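Local coordinates for mannosylglycerate hydrolase MGH1-like glycoside hydrolase domain-containing protein (Thermus thermophilus HB8, PDB 4WVA) that hydrolyses mannosylglycerate, a solute made by thermophiles under osmotic stress, to mannose and glycerate, and acts likewise on glucosylglycerate, at residues G272-W277 and G282-W287; A296-A301 and A320-R325. All blocks are in the same frame, centred on the assembly; numbering follows the deposited sequence.

In the fold
Both contacts lie in the family 63 glycoside hydrolase domain, an (alpha/alpha)6-barrel, away from the annotated substrate and catalytic residues. Following the chain, helix 260-275 is followed by a short four-residue connection, which interaction 1 closes by folding 282-287 back against 272-277. The antiparallel strand 293-294 comes next, and interaction 2 then closes a longer loop, tying 296-301 to helix 313-327, with helix 305-308 in the chain between them. The two contacts follow in series, neither nested nor crossed, with centres about 12 Å apart. Phe283 and Phe285 of the first pack on Ala296, Val297, Lys298 and Thr299 of the second, so the hairpin packs on the loop that Lys298 ties to helix 313-327.

Interaction 1. Residues G272-W277 and G282-W287; sequences GLEALW and GFYFSW
Tyr284 reaches back to the helix end with its hydroxyl, which donates to Glu274 OE2 over 2.6 Å on the syn side of the carboxylate. The acid bends at chi2 (-62°) to come down to the ring edge, its plane 70° from the ring. Thr310 shares OE2 and Arg315 forms a salt bridge with OE1, so the carboxylate is gripped at both oxygens. Trp277 stands at about a right angle to Tyr284: with CG anti to the backbone N (chi1 180°), the indole turns the edge of its six-membered ring to the tyrosine face, CE3 lying 3.4 Å from Tyr284 CE2. Trp277 CH2 also approaches Gly282 C at 3.3 Å, and Phe283 N sits over an indole face. A phenylalanine in place of Tyr284 would probably keep much of this T-shaped stack but cost Glu274 OE2 one of its two hydroxyl partners, leaving Thr310, and end the ring's hold on the carboxylate. The backbones form an antiparallel beta hairpin just after helix 260-275, Trp277 and Tyr284 being a non-hydrogen-bonded pair, with a G1 beta bulge in which Gly282 and Phe283 both face Asp278. Phe285 N bonds almost straight to Leu276 O (3.1 Å), from above the carbonyl plane. A water bridges that same oxygen to Trp287 NE1, lying in the plane of the indole. Leu276 CD2 sits over the five-membered ring of Trp287 in a CH-pi contact, 3.4 Å from its centroid. Ala275 CB touches Trp287 CH2, while its carbonyl accepts a hydrogen bond from Arg112 of the second subunit.

Interaction 2. Residues A296-A301 and A320-R325; sequences AVKTSA and AQEAER
Glu322 is the residue of 320-325 that meets 296-301, and Lys298 is its partner there. Within 320-325, Ala320 comes first and is buried, its methyl packing on Phe366 and Leu374 of helices 356-368 and 372-389 and on Phe371 between them. Its carbonyl accepts the hydrogen bond of Glu324 N, part of the regular helical ladder. Two residues on, Glu322 leaves the helix and bends at chi2 (69°), which sends the carboxylate across to the loop. Lys298 answers from the other side, and the two side chains cross at about a right angle. The salt bridge joins Lys298 NZ to Glu322 OE2 at 2.8 Å, the ammonium arriving 37° above the carboxylate plane. Lys298 CE follows at 3.5 Å from the same Glu322 OE2, which also accepts a hydrogen bond from Trp326 NE1. Ala323 turns its methyl to Phe303 and Leu374. At Arg325, one turn after Glu322, NH1 comes 3.0 Å from Glu322 OE1 on the anti side, somewhat out of the carboxylate plane, a bond bent at the hydrogen (134°). The glutamate thus spends one oxygen on the lysine and tryptophan and the other on the arginine, which probably favours its charged form. Lys298 NZ and Arg325 NH1 stay 6.3 Å apart with the carboxylate between them, and Asp338 offers the lysine a long, weak second ion pair. Phe283 lies against both Lys298 and Glu322. Three charged residues centred on one glutamate make a salt-bridge network, here pinning the loop after strand 293-294 to helix 313-327 of the (alpha/alpha)6-barrel domain.

Interaction 1. Residues G272-W277 and G282-W287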
loop_
_atom_site.group_PDB
_atom_site.type_symbol
_atom_site.label_atom_id
_atom_site.label_comp_id
_atom_site.label_asym_id
_atom_site.label_seq_id
_atom_site.Cartn_x
_atom_site.Cartn_y
_atom_site.Cartn_z
ATOM N N GLY A 272 10.247 -2.553 -4.030
ATOM C CA GLY A 272 11.413 -2.063 -4.776
ATOM C C GLY A 272 11.203 -0.685 -5.369
ATOM O O GLY A 272 12.036 0.203 -5.243
ATOM N N LEU A 273 10.073 -0.491 -6.039
ATOM C CA LEU A 273 9.882 0.784 -6.731
ATOM C C LEU A 273 9.816 1.933 -5.755
ATOM O O LEU A 273 10.402 2.991 -5.987
ATOM C CB LEU A 273 8.627 0.745 -7.634
ATOM C CG LEU A 273 8.538 1.866 -8.682
ATOM C CD1 LEU A 273 9.642 1.756 -9.712
ATOM C CD2 LEU A 273 7.173 1.870 -9.358
ATOM N N GLU A 274 9.142 1.740 -4.626
ATOM C CA GLU A 274 9.097 2.784 -3.620
ATOM C C GLU A 274 10.436 3.081 -2.954
ATOM O O GLU A 274 10.665 4.205 -2.501
ATOM C CB GLU A 274 7.984 2.525 -2.605
ATOM C CG GLU A 274 6.614 2.732 -3.212
ATOM C CD GLU A 274 6.406 4.175 -3.672
ATOM O OE1 GLU A 274 6.337 5.079 -2.823
ATOM O OE2 GLU A 274 6.326 4.377 -4.882
ATOM N N ALA A 275 11.355 2.119 -2.970
ATOM C CA ALA A 275 12.697 2.327 -2.455
ATOM C C ALA A 275 13.465 3.378 -3.259
ATOM O O ALA A 275 14.365 4.009 -2.737
ATOM C CB ALA A 275 13.483 1.024 -2.436
ATOM N N LEU A 276 13.123 3.555 -4.527
ATOM C CA LEU A 276 13.844 4.497 -5.389
ATOM C C LEU A 276 13.558 5.945 -5.051
ATOM O O LEU A 276 14.234 6.857 -5.549
ATOM C CB LEU A 276 13.508 4.241 -6.861
ATOM C CG LEU A 276 13.785 2.818 -7.382
ATOM C CD1 LEU A 276 13.419 2.729 -8.850
ATOM C CD2 LEU A 276 15.234 2.433 -7.159
ATOM N N TRP A 277 12.538 6.187 -4.236
ATOM C CA TRP A 277 12.236 7.547 -3.810
ATOM C C TRP A 277 13.348 8.113 -2.931
ATOM O O TRP A 277 13.717 7.480 -1.943
ATOM C CB TRP A 277 10.942 7.574 -3.011
ATOM C CG TRP A 277 10.565 8.954 -2.525
ATOM C CD1 TRP A 277 10.681 9.446 -1.255
ATOM C CD2 TRP A 277 9.982 9.994 -3.300
ATOM N NE1 TRP A 277 10.211 10.731 -1.199
ATOM C CE2 TRP A 277 9.776 11.093 -2.444
ATOM C CE3 TRP A 277 9.599 10.102 -4.640
ATOM C CZ2 TRP A 277 9.215 12.294 -2.892
ATOM C CZ3 TRP A 277 9.045 11.286 -5.083
ATOM C CH2 TRP A 277 8.849 12.360 -4.217
ATOM N N GLY A 282 13.146 14.794 -3.099
ATOM C CA GLY A 282 11.735 14.761 -3.393
ATOM C C GLY A 282 11.462 14.257 -4.803
ATOM O O GLY A 282 10.695 14.848 -5.556
ATOM N N PHE A 283 12.084 13.141 -5.147
ATOM C CA PHE A 283 11.962 12.596 -6.494
ATOM C C PHE A 283 12.410 11.142 -6.524
ATOM O O PHE A 283 13.073 10.689 -5.610
ATOM C CB PHE A 283 12.846 13.418 -7.437
ATOM C CG PHE A 283 12.333 13.468 -8.834
ATOM C CD1 PHE A 283 11.213 14.228 -9.136
ATOM C CD2 PHE A 283 12.956 12.763 -9.852
ATOM C CE1 PHE A 283 10.711 14.280 -10.426
ATOM C CE2 PHE A 283 12.461 12.824 -11.146
ATOM C CZ PHE A 283 11.348 13.591 -11.439
ATOM N N TYR A 284 12.000 10.412 -7.562
ATOM C CA TYR A 284 12.450 9.041 -7.761
ATOM C C TYR A 284 13.701 9.025 -8.640
ATOM O O TYR A 284 13.714 9.644 -9.713
ATOM C CB TYR A 284 11.395 8.195 -8.459
ATOM C CG TYR A 284 10.149 7.867 -7.649
ATOM C CD1 TYR A 284 10.102 6.750 -6.843
ATOM C CD2 TYR A 284 9.004 8.653 -7.742
ATOM C CE1 TYR A 284 8.951 6.407 -6.142
ATOM C CE2 TYR A 284 7.856 8.338 -7.037
ATOM C CZ TYR A 284 7.831 7.216 -6.234
ATOM O OH TYR A 284 6.675 6.910 -5.540
ATOM N N PHE A 285 14.715 8.292 -8.200
ATOM C CA PHE A 285 15.964 8.153 -8.951
ATOM C C PHE A 285 16.162 6.729 -9.428
ATOM O O PHE A 285 15.826 5.776 -8.729
ATOM C CB PHE A 285 17.171 8.505 -8.073
ATOM C CG PHE A 285 17.293 9.972 -7.726
ATOM C CD1 PHE A 285 16.952 10.959 -8.630
ATOM C CD2 PHE A 285 17.800 10.354 -6.483
ATOM C CE1 PHE A 285 17.087 12.308 -8.299
ATOM C CE2 PHE A 285 17.932 11.697 -6.150
ATOM C CZ PHE A 285 17.564 12.667 -7.058
ATOM N N SER A 286 16.777 6.591 -10.603
ATOM C CA SER A 286 17.363 5.324 -10.990
ATOM C C SER A 286 18.621 5.084 -10.135
ATOM O O SER A 286 19.187 6.034 -9.564
ATOM C CB SER A 286 17.719 5.352 -12.475
ATOM O OG SER A 286 16.560 5.505 -13.290
ATOM N N TRP A 287 19.024 3.814 -10.037
ATOM C CA TRP A 287 20.180 3.404 -9.264
ATOM C C TRP A 287 21.264 2.765 -10.119
ATOM O O TRP A 287 20.990 1.962 -11.007
ATOM C CB TRP A 287 19.777 2.437 -8.167
ATOM C CG TRP A 287 18.976 3.004 -7.050
ATOM C CD1 TRP A 287 18.640 4.306 -6.825
ATOM C CD2 TRP A 287 18.444 2.263 -5.954
ATOM N NE1 TRP A 287 17.923 4.412 -5.659
ATOM C CE2 TRP A 287 17.792 3.170 -5.111
ATOM C CE3 TRP A 287 18.439 0.904 -5.619
ATOM C CZ2 TRP A 287 17.151 2.768 -3.939
ATOM C CZ3 TRP A 287 17.799 0.511 -4.459
ATOM C CH2 TRP A 287 17.159 1.442 -3.641
HETATM O O HOH W 1 17.002 6.918 -4.732
#

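Interaction 2. Residues A296-A301 and A320-R325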
loop_
_atom_site.group_PDB
_atom_site.type_symbol
_atom_site.label_atom_id
_atom_site.label_comp_id
_atom_site.label_asym_id
_atom_site.label_seq_id
_atom_site.Cartn_x
_atom_site.Cartn_y
_atom_site.Cartn_z
ATOM N N ALA A 296 21.619 10.773 -9.035
ATOM C CA ALA A 296 20.901 11.955 -8.572
ATOM C C ALA A 296 20.643 12.930 -9.711
ATOM O O ALA A 296 21.164 14.040 -9.732
ATOM C CB ALA A 296 21.670 12.620 -7.437
ATOM N N VAL A 297 19.832 12.487 -10.675
ATOM C CA VAL A 297 19.450 13.277 -11.835
ATOM C C VAL A 297 17.949 13.094 -11.976
ATOM O O VAL A 297 17.491 11.961 -12.045
ATOM C CB VAL A 297 20.113 12.767 -13.132
ATOM C CG1 VAL A 297 19.628 13.564 -14.345
ATOM C CG2 VAL A 297 21.634 12.788 -13.001
ATOM N N LYS A 298 17.215 14.198 -11.986
ATOM C CA LYS A 298 15.756 14.173 -12.107
ATOM C C LYS A 298 15.368 14.174 -13.578
ATOM O O LYS A 298 15.534 15.185 -14.266
ATOM C CB LYS A 298 15.137 15.370 -11.379
ATOM C CG LYS A 298 15.472 15.383 -9.883
ATOM C CD LYS A 298 14.723 16.460 -9.121
ATOM C CE LYS A 298 15.325 17.825 -9.351
ATOM N NZ LYS A 298 14.699 18.922 -8.553
ATOM N N THR A 299 14.875 13.035 -14.060
ATOM C CA THR A 299 14.401 12.923 -15.430
ATOM C C THR A 299 12.895 12.671 -15.438
ATOM O O THR A 299 12.283 12.377 -14.396
ATOM C CB THR A 299 15.098 11.793 -16.197
ATOM O OG1 THR A 299 14.592 10.528 -15.748
ATOM C CG2 THR A 299 16.618 11.849 -16.015
ATOM N N SER A 300 12.293 12.759 -16.620
ATOM C CA SER A 300 10.852 12.508 -16.720
ATOM C C SER A 300 10.491 11.070 -16.315
ATOM O O SER A 300 9.346 10.809 -15.958
ATOM C CB SER A 300 10.313 12.810 -18.119
ATOM O OG SER A 300 10.929 12.010 -19.083
ATOM N N ALA A 301 11.446 10.144 -16.387
ATOM C CA ALA A 301 11.190 8.761 -15.972
ATOM C C ALA A 301 10.816 8.657 -14.494
ATOM O O ALA A 301 10.081 7.768 -14.099
ATOM C CB ALA A 301 12.392 7.876 -16.251
ATOM N N ALA A 320 3.693 16.361 -8.210
ATOM C CA ALA A 320 2.868 17.400 -8.847
ATOM C C ALA A 320 3.541 18.771 -8.713
ATOM O O ALA A 320 3.592 19.541 -9.667
ATOM C CB ALA A 320 1.476 17.430 -8.262
ATOM N N GLN A 321 4.092 19.040 -7.536
ATOM C CA GLN A 321 4.843 20.274 -7.299
ATOM C C GLN A 321 6.064 20.362 -8.196
ATOM O O GLN A 321 6.351 21.417 -8.772
ATOM C CB GLN A 321 5.243 20.386 -5.824
ATOM C CG GLN A 321 4.041 20.588 -4.935
ATOM C CD GLN A 321 4.385 20.812 -3.475
ATOM O OE1 GLN A 321 5.269 20.173 -2.922
ATOM N NE2 GLN A 321 3.673 21.723 -2.845
ATOM N N GLU A 322 6.768 19.246 -8.356
ATOM C CA GLU A 322 7.942 19.235 -9.200
ATOM C C GLU A 322 7.571 19.494 -10.663
ATOM O O GLU A 322 8.265 20.248 -11.336
ATOM C CB GLU A 322 8.720 17.926 -9.065
ATOM C CG GLU A 322 10.075 17.946 -9.756
ATOM C CD GLU A 322 11.102 18.864 -9.095
ATOM O OE1 GLU A 322 10.898 19.305 -7.934
ATOM O OE2 GLU A 322 12.140 19.110 -9.733
ATOM N N ALA A 323 6.493 18.876 -11.155
ATOM C CA ALA A 323 6.054 19.116 -12.521
ATOM C C ALA A 323 5.713 20.585 -12.719
ATOM O O ALA A 323 6.063 21.180 -13.733
ATOM C CB ALA A 323 4.859 18.266 -12.884
ATOM N N GLU A 324 5.026 21.150 -11.746
ATOM C CA GLU A 324 4.731 22.592 -11.769
ATOM C C GLU A 324 6.034 23.406 -11.828
ATOM O O GLU A 324 6.139 24.347 -12.617
ATOM C CB GLU A 324 3.894 22.973 -10.551
ATOM C CG GLU A 324 3.535 24.458 -10.485
ATOM C CD GLU A 324 2.649 24.818 -9.302
ATOM O OE1 GLU A 324 1.801 23.981 -8.903
ATOM O OE2 GLU A 324 2.807 25.948 -8.764
ATOM N N ARG A 325 7.036 23.030 -11.037
ATOM C CA ARG A 325 8.356 23.700 -11.096
ATOM C C ARG A 325 8.965 23.666 -12.488
ATOM O O ARG A 325 9.444 24.682 -12.985
ATOM C CB ARG A 325 9.363 23.096 -10.119
ATOM C CG ARG A 325 9.028 23.311 -8.671
ATOM C CD ARG A 325 10.219 23.056 -7.764
ATOM N NE ARG A 325 9.772 23.168 -6.386
ATOM C CZ ARG A 325 9.265 22.169 -5.663
ATOM N NH1 ARG A 325 9.178 20.930 -6.155
ATOM N NH2 ARG A 325 8.867 22.410 -4.422
#